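Local coordinates for Esterase/lipase-like protein (Caldicellulosiruptor lactoaceticus 6A, PDB 6A6O) that hydrolyses acetyl esters and also beta-1,4-xylosides, as a bifunctional enzyme with an alpha/beta-hydrolase type of fold, at residues A[126-140]-A[164-176]. Residues are numbered along the deposited sequence; the frame is centred on the assembly and turned at random.
Sequences RIGVLGFSAGGHLAS and PDCIVLCYPVISL
Phe-132 and Cys-170 meet at the C-terminal ends of two parallel strands, 127-132 and 167-170, which with the helix starting at Ala-134 form a beta-alpha-beta unit of the alpha/beta-hydrolase sheet. The strand axes run almost parallel, and the ladder is regular: Val-168 N to Val-129 O, Gly-131 N to Val-168 O and Cys-170 N to Gly-131 O are hydrogen bonds. On the face carrying Leu-130 and Phe-132, the sulfur of Cys-170 sits over the Phe-132 ring, SG lying 4.2 Å from the ring centroid. Tyr-171 approaches the same ring obliquely, the planes inclined at 48° and OH 3.3 Å from Phe-132 CD2; the hydroxyl itself is hydrogen-bonded to Glu-72 and Gly-257 N. Val-168 sets CB against Leu-130 CG at 3.6 Å.

Ser-133 lies at what is probably the GxSxG nucleophile elbow, and its positive phi is consistent with the strained turn of that motif. A chi1 of -171° puts OG anti to the backbone N, where it hydrogen-bonds His-254 NE2, consistent with the nucleophile of a Ser-His-Asp triad, while CB rests 3.8 Å from Tyr-171 CD1. On the opposite sheet face the helix packs without bulky side chains at Gly-136 and Ala-139: Leu-169 brings CD2 against it, 3.4 Å from Gly-136 O and 3.8 Å from Ala-139 CB. The Val-173 and His-137 side chains pass obliquely, CB to CB at 3.8 Å, and Val-173 O lies at the imidazole edge near its plane; both ring nitrogens are fixed, by Tyr-65 OH and Leu-201 O. At the far end Asp-165 holds Ile-127 twice: N donates to Ile-127 O, and OD2, also salt-bridged to Arg-114, accepts Ile-127 N through its anti lone pair at 2.9 Å, with an N-H...O angle of 178°.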
ATOM      1  N   ARG A 126     -13.700  -1.355   5.995  1.00 28.27           N
ATOM      2  CA  ARG A 126     -13.395  -0.636   4.760  1.00 27.07           C
ATOM      3  C   ARG A 126     -12.074   0.114   4.939  1.00 26.02           C
ATOM      4  O   ARG A 126     -12.000   1.340   4.863  1.00 28.92           O
ATOM      5  CB  ARG A 126     -14.524   0.315   4.364  1.00 28.45           C
ATOM      6  CG  ARG A 126     -15.738  -0.396   3.753  1.00 30.14           C
ATOM      7  CD  ARG A 126     -16.766   0.591   3.249  1.00 34.93           C
ATOM      8  NE  ARG A 126     -17.347   1.379   4.336  1.00 33.16           N
ATOM      9  CZ  ARG A 126     -17.880   2.592   4.182  1.00 34.69           C
ATOM     10  NH1 ARG A 126     -17.898   3.168   2.987  1.00 32.32           N
ATOM     11  NH2 ARG A 126     -18.393   3.237   5.225  1.00 35.39           N
ATOM     12  N   ILE A 127     -11.015  -0.648   5.198  1.00 28.19           N
ATOM     13  CA  ILE A 127      -9.657  -0.130   5.300  1.00 23.08           C
ATOM     14  C   ILE A 127      -8.837  -0.814   4.217  1.00 25.53           C
ATOM     15  O   ILE A 127      -8.526  -2.004   4.338  1.00 25.23           O
ATOM     16  CB  ILE A 127      -9.042  -0.382   6.682  1.00 25.73           C
ATOM     17  CG1 ILE A 127      -9.837   0.356   7.765  1.00 26.52           C
ATOM     18  CG2 ILE A 127      -7.571   0.056   6.712  1.00 25.73           C
ATOM     19  CD1 ILE A 127      -9.481  -0.094   9.162  1.00 29.39           C
ATOM     20  N   GLY A 128      -8.484  -0.070   3.167  1.00 25.11           N
ATOM     21  CA  GLY A 128      -7.698  -0.581   2.069  1.00 23.13           C
ATOM     22  C   GLY A 128      -6.336   0.092   1.985  1.00 25.28           C
ATOM     23  O   GLY A 128      -6.007   1.006   2.741  1.00 24.37           O
ATOM     24  N   VAL A 129      -5.535  -0.384   1.034  1.00 21.82           N
ATOM     25  CA  VAL A 129      -4.203   0.163   0.815  1.00 21.63           C
ATOM     26  C   VAL A 129      -4.053   0.511  -0.659  1.00 21.81           C
ATOM     27  O   VAL A 129      -4.649  -0.126  -1.536  1.00 22.41           O
ATOM     28  CB  VAL A 129      -3.076  -0.802   1.260  1.00 23.53           C
ATOM     29  CG1 VAL A 129      -3.118  -1.014   2.804  1.00 22.93           C
ATOM     30  CG2 VAL A 129      -3.167  -2.129   0.478  1.00 25.49           C
ATOM     31  N   LEU A 130      -3.267   1.556  -0.918  1.00 20.75           N
ATOM     32  CA  LEU A 130      -2.990   2.027  -2.270  1.00 22.61           C
ATOM     33  C   LEU A 130      -1.495   2.309  -2.347  1.00 22.73           C
ATOM     34  O   LEU A 130      -0.958   3.049  -1.521  1.00 23.06           O
ATOM     35  CB  LEU A 130      -3.837   3.272  -2.600  1.00 20.31           C
ATOM     36  CG  LEU A 130      -3.724   3.897  -3.999  1.00 21.65           C
ATOM     37  CD1 LEU A 130      -4.977   4.666  -4.401  1.00 23.87           C
ATOM     38  CD2 LEU A 130      -2.499   4.830  -4.082  1.00 21.69           C
ATOM     39  N   GLY A 131      -0.808   1.693  -3.301  1.00 22.84           N
ATOM     40  CA  GLY A 131       0.634   1.807  -3.386  1.00 21.34           C
ATOM     41  C   GLY A 131       1.098   2.089  -4.799  1.00 23.43           C
ATOM     42  O   GLY A 131       0.503   1.632  -5.772  1.00 21.03           O
ATOM     43  N   PHE A 132       2.184   2.856  -4.883  1.00 19.72           N
ATOM     44  CA  PHE A 132       2.858   3.208  -6.125  1.00 23.26           C
ATOM     45  C   PHE A 132       4.230   2.546  -6.181  1.00 19.93           C
ATOM     46  O   PHE A 132       5.032   2.703  -5.252  1.00 22.42           O
ATOM     47  CB  PHE A 132       3.063   4.721  -6.236  1.00 24.49           C
ATOM     48  CG  PHE A 132       1.801   5.527  -6.231  1.00 23.78           C
ATOM     49  CD1 PHE A 132       1.221   5.936  -5.037  1.00 23.48           C
ATOM     50  CD2 PHE A 132       1.213   5.904  -7.432  1.00 21.90           C
ATOM     51  CE1 PHE A 132       0.069   6.715  -5.049  1.00 20.82           C
ATOM     52  CE2 PHE A 132       0.072   6.670  -7.456  1.00 22.09           C
ATOM     53  CZ  PHE A 132      -0.510   7.070  -6.260  1.00 21.99           C
ATOM     54  N   SER A 133       4.531   1.880  -7.298  1.00 23.59           N
ATOM     55  CA  SER A 133       5.884   1.380  -7.598  1.00 26.93           C
ATOM     56  C   SER A 133       6.348   0.467  -6.465  1.00 24.76           C
ATOM     57  O   SER A 133       5.677  -0.544  -6.195  1.00 23.22           O
ATOM     58  CB  SER A 133       6.792   2.585  -7.892  1.00 26.09           C
ATOM     59  OG  SER A 133       8.046   2.141  -8.387  1.00 29.81           O
ATOM     60  N   ALA A 134       7.463   0.754  -5.782  1.00 23.84           N
ATOM     61  CA  ALA A 134       7.859  -0.072  -4.643  1.00 22.41           C
ATOM     62  C   ALA A 134       6.815  -0.041  -3.526  1.00 22.69           C
ATOM     63  O   ALA A 134       6.676  -1.017  -2.785  1.00 22.72           O
ATOM     64  CB  ALA A 134       9.217   0.380  -4.105  1.00 25.79           C
ATOM     65  N   GLY A 135       6.098   1.081  -3.368  1.00 22.87           N
ATOM     66  CA  GLY A 135       4.963   1.098  -2.459  1.00 19.38           C
ATOM     67  C   GLY A 135       3.847   0.170  -2.900  1.00 23.53           C
ATOM     68  O   GLY A 135       3.124  -0.387  -2.065  1.00 23.04           O
ATOM     69  N   GLY A 136       3.684  -0.008  -4.213  1.00 21.31           N
ATOM     70  CA  GLY A 136       2.726  -0.997  -4.691  1.00 20.75           C
ATOM     71  C   GLY A 136       3.195  -2.413  -4.438  1.00 22.64           C
ATOM     72  O   GLY A 136       2.385  -3.308  -4.171  1.00 23.17           O
ATOM     73  N   HIS A 137       4.503  -2.642  -4.523  1.00 21.39           N
ATOM     74  CA  HIS A 137       5.041  -3.912  -4.049  1.00 21.20           C
ATOM     75  C   HIS A 137       4.635  -4.155  -2.602  1.00 22.68           C
ATOM     76  O   HIS A 137       4.057  -5.197  -2.263  1.00 23.22           O
ATOM     77  CB  HIS A 137       6.561  -3.916  -4.185  1.00 21.49           C
ATOM     78  CG  HIS A 137       7.187  -5.225  -3.836  1.00 22.20           C
ATOM     79  ND1 HIS A 137       8.089  -5.369  -2.801  1.00 25.62           N
ATOM     80  CD2 HIS A 137       7.036  -6.456  -4.379  1.00 23.52           C
ATOM     81  CE1 HIS A 137       8.462  -6.635  -2.720  1.00 25.36           C
ATOM     82  NE2 HIS A 137       7.849  -7.313  -3.675  1.00 24.21           N
ATOM     83  N   LEU A 138       4.915  -3.184  -1.736  1.00 23.55           N
ATOM     84  CA  LEU A 138       4.577  -3.329  -0.326  1.00 21.28           C
ATOM     85  C   LEU A 138       3.077  -3.540  -0.127  1.00 21.47           C
ATOM     86  O   LEU A 138       2.662  -4.374   0.683  1.00 23.91           O
ATOM     87  CB  LEU A 138       5.065  -2.090   0.426  1.00 20.85           C
ATOM     88  CG  LEU A 138       4.938  -2.117   1.940  1.00 25.31           C
ATOM     89  CD1 LEU A 138       5.725  -3.290   2.470  1.00 23.21           C
ATOM     90  CD2 LEU A 138       5.459  -0.798   2.481  1.00 26.94           C
ATOM     91  N   ALA A 139       2.248  -2.789  -0.853  1.00 22.09           N
ATOM     92  CA  ALA A 139       0.801  -2.981  -0.784  1.00 23.14           C
ATOM     93  C   ALA A 139       0.400  -4.385  -1.228  1.00 24.15           C
ATOM     94  O   ALA A 139      -0.460  -5.023  -0.609  1.00 23.31           O
ATOM     95  CB  ALA A 139       0.098  -1.940  -1.657  1.00 24.47           C
ATOM     96  N   SER A 140       1.011  -4.880  -2.306  1.00 22.47           N
ATOM     97  CA  SER A 140       0.676  -6.215  -2.784  1.00 20.95           C
ATOM     98  C   SER A 140       1.123  -7.281  -1.790  1.00 23.49           C
ATOM     99  O   SER A 140       0.498  -8.347  -1.710  1.00 23.17           O
ATOM    100  CB  SER A 140       1.284  -6.469  -4.171  1.00 22.48           C
ATOM    101  OG  SER A 140       2.689  -6.682  -4.112  1.00 22.05           O
ATOM    102  N   PRO A 164      -6.012  -5.951   4.374  1.00 25.08           N
ATOM    103  CA  PRO A 164      -6.751  -4.817   3.812  1.00 24.38           C
ATOM    104  C   PRO A 164      -8.033  -5.289   3.143  1.00 25.15           C
ATOM    105  O   PRO A 164      -8.135  -6.419   2.655  1.00 25.90           O
ATOM    106  CB  PRO A 164      -5.764  -4.213   2.803  1.00 23.79           C
ATOM    107  CG  PRO A 164      -4.930  -5.364   2.356  1.00 26.81           C
ATOM    108  CD  PRO A 164      -4.842  -6.327   3.554  1.00 22.70           C
ATOM    109  N   ASP A 165      -9.036  -4.412   3.138  1.00 23.12           N
ATOM    110  CA  ASP A 165     -10.318  -4.757   2.545  1.00 22.28           C
ATOM    111  C   ASP A 165     -10.351  -4.526   1.034  1.00 23.66           C
ATOM    112  O   ASP A 165     -11.279  -4.992   0.372  1.00 25.51           O
ATOM    113  CB  ASP A 165     -11.418  -3.973   3.255  1.00 26.02           C
ATOM    114  CG  ASP A 165     -11.543  -4.373   4.708  1.00 27.29           C
ATOM    115  OD1 ASP A 165     -11.779  -5.575   4.960  1.00 26.90           O
ATOM    116  OD2 ASP A 165     -11.362  -3.508   5.597  1.00 28.82           O
ATOM    117  N   CYS A 166      -9.360  -3.828   0.485  1.00 23.77           N
ATOM    118  CA  CYS A 166      -9.162  -3.706  -0.957  1.00 22.79           C
ATOM    119  C   CYS A 166      -7.732  -3.238  -1.174  1.00 25.72           C
ATOM    120  O   CYS A 166      -7.083  -2.736  -0.251  1.00 24.16           O
ATOM    121  CB  CYS A 166     -10.169  -2.742  -1.608  1.00 22.70           C
ATOM    122  SG  CYS A 166      -9.899  -0.964  -1.263  1.00 28.02           S
ATOM    123  N   ILE A 167      -7.251  -3.398  -2.412  1.00 24.19           N
ATOM    124  CA  ILE A 167      -5.880  -3.065  -2.787  1.00 21.71           C
ATOM    125  C   ILE A 167      -5.911  -2.268  -4.086  1.00 24.22           C
ATOM    126  O   ILE A 167      -6.575  -2.675  -5.043  1.00 21.05           O
ATOM    127  CB  ILE A 167      -5.031  -4.331  -3.010  1.00 24.44           C
ATOM    128  CG1 ILE A 167      -4.993  -5.218  -1.766  1.00 27.67           C
ATOM    129  CG2 ILE A 167      -3.635  -3.950  -3.426  1.00 25.59           C
ATOM    130  CD1 ILE A 167      -4.466  -6.617  -2.099  1.00 29.46           C
ATOM    131  N   VAL A 168      -5.170  -1.162  -4.136  1.00 19.83           N
ATOM    132  CA  VAL A 168      -4.984  -0.405  -5.373  1.00 19.41           C
ATOM    133  C   VAL A 168      -3.490  -0.373  -5.674  1.00 19.86           C
ATOM    134  O   VAL A 168      -2.693   0.048  -4.830  1.00 22.22           O
ATOM    135  CB  VAL A 168      -5.549   1.018  -5.279  1.00 21.54           C
ATOM    136  CG1 VAL A 168      -5.303   1.763  -6.604  1.00 21.05           C
ATOM    137  CG2 VAL A 168      -7.041   0.974  -4.937  1.00 20.51           C
ATOM    138  N   LEU A 169      -3.113  -0.822  -6.868  1.00 20.34           N
ATOM    139  CA  LEU A 169      -1.712  -0.956  -7.248  1.00 23.25           C
ATOM    140  C   LEU A 169      -1.454  -0.072  -8.453  1.00 22.33           C
ATOM    141  O   LEU A 169      -2.095  -0.241  -9.492  1.00 21.19           O
ATOM    142  CB  LEU A 169      -1.366  -2.407  -7.584  1.00 20.27           C
ATOM    143  CG  LEU A 169      -1.644  -3.381  -6.445  1.00 21.69           C
ATOM    144  CD1 LEU A 169      -1.354  -4.810  -6.913  1.00 22.76           C
ATOM    145  CD2 LEU A 169      -0.812  -3.032  -5.180  1.00 21.56           C
ATOM    146  N   CYS A 170      -0.505   0.849  -8.323  1.00 18.90           N
ATOM    147  CA  CYS A 170      -0.232   1.847  -9.350  1.00 20.92           C
ATOM    148  C   CYS A 170       1.187   1.637  -9.841  1.00 21.91           C
ATOM    149  O   CYS A 170       2.136   1.775  -9.057  1.00 21.09           O
ATOM    150  CB  CYS A 170      -0.408   3.261  -8.796  1.00 22.65           C
ATOM    151  SG  CYS A 170      -1.965   3.509  -7.895  1.00 23.39           S
ATOM    152  N   TYR A 171       1.327   1.305 -11.144  1.00 20.72           N
ATOM    153  CA  TYR A 171       2.579   0.840 -11.734  1.00 21.18           C
ATOM    154  C   TYR A 171       3.436   0.074 -10.721  1.00 20.96           C
ATOM    155  O   TYR A 171       4.593   0.441 -10.473  1.00 22.78           O
ATOM    156  CB  TYR A 171       3.344   2.019 -12.370  1.00 19.56           C
ATOM    157  CG  TYR A 171       3.346   3.340 -11.614  1.00 21.82           C
ATOM    158  CD1 TYR A 171       4.303   3.604 -10.619  1.00 23.33           C
ATOM    159  CD2 TYR A 171       2.422   4.335 -11.918  1.00 22.02           C
ATOM    160  CE1 TYR A 171       4.312   4.824  -9.943  1.00 21.72           C
ATOM    161  CE2 TYR A 171       2.423   5.553 -11.250  1.00 23.21           C
ATOM    162  CZ  TYR A 171       3.367   5.795 -10.271  1.00 24.51           C
ATOM    163  OH  TYR A 171       3.356   7.014  -9.621  1.00 24.56           O
ATOM    164  N   PRO A 172       2.931  -1.041 -10.176  1.00 20.82           N
ATOM    165  CA  PRO A 172       3.618  -1.727  -9.075  1.00 19.58           C
ATOM    166  C   PRO A 172       4.826  -2.561  -9.483  1.00 20.02           C
ATOM    167  O   PRO A 172       4.841  -3.229 -10.520  1.00 22.67           O
ATOM    168  CB  PRO A 172       2.526  -2.651  -8.513  1.00 21.31           C
ATOM    169  CG  PRO A 172       1.705  -2.977  -9.735  1.00 20.02           C
ATOM    170  CD  PRO A 172       1.626  -1.665 -10.471  1.00 21.34           C
ATOM    171  N   VAL A 173       5.846  -2.508  -8.623  1.00 21.76           N
ATOM    172  CA  VAL A 173       6.821  -3.583  -8.509  1.00 21.02           C
ATOM    173  C   VAL A 173       6.105  -4.806  -7.957  1.00 21.07           C
ATOM    174  O   VAL A 173       5.424  -4.717  -6.935  1.00 21.25           O
ATOM    175  CB  VAL A 173       7.966  -3.135  -7.589  1.00 22.46           C
ATOM    176  CG1 VAL A 173       8.879  -4.289  -7.222  1.00 23.09           C
ATOM    177  CG2 VAL A 173       8.743  -1.969  -8.243  1.00 24.44           C
ATOM    178  N   ILE A 174       6.225  -5.947  -8.642  1.00 19.64           N
ATOM    179  CA  ILE A 174       5.481  -7.141  -8.232  1.00 23.03           C
ATOM    180  C   ILE A 174       6.448  -8.309  -8.135  1.00 21.67           C
ATOM    181  O   ILE A 174       6.571  -8.961  -7.084  1.00 20.98           O
ATOM    182  CB  ILE A 174       4.332  -7.462  -9.216  1.00 20.08           C
ATOM    183  CG1 ILE A 174       3.207  -6.424  -9.120  1.00 19.99           C
ATOM    184  CG2 ILE A 174       3.761  -8.866  -8.962  1.00 22.51           C
ATOM    185  CD1 ILE A 174       2.439  -6.411  -7.783  1.00 21.84           C
ATOM    186  N   SER A 175       7.135  -8.580  -9.239  1.00 21.15           N
ATOM    187  CA  SER A 175       8.090  -9.673  -9.323  1.00 21.63           C
ATOM    188  C   SER A 175       9.487  -9.208  -8.912  1.00 22.52           C
ATOM    189  O   SER A 175       9.933  -8.117  -9.289  1.00 24.45           O
ATOM    190  CB  SER A 175       8.118 -10.226 -10.749  1.00 22.85           C
ATOM    191  OG  SER A 175       9.161 -11.161 -10.911  1.00 25.08           O
ATOM    192  N   LEU A 176      10.180 -10.051  -8.153  1.00 21.26           N
ATOM    193  CA  LEU A 176      11.530  -9.742  -7.698  1.00 22.02           C
ATOM    194  C   LEU A 176      12.567 -10.293  -8.674  1.00 25.28           C
ATOM    195  O   LEU A 176      13.691  -9.798  -8.745  1.00 23.74           O
ATOM    196  CB  LEU A 176      11.768 -10.312  -6.299  1.00 21.99           C
ATOM    197  CG  LEU A 176      11.279  -9.458  -5.128  1.00 25.32           C
ATOM    198  CD1 LEU A 176      12.180  -9.639  -3.916  1.00 26.03           C
ATOM    199  CD2 LEU A 176      11.199  -7.992  -5.528  1.00 25.12           C
TER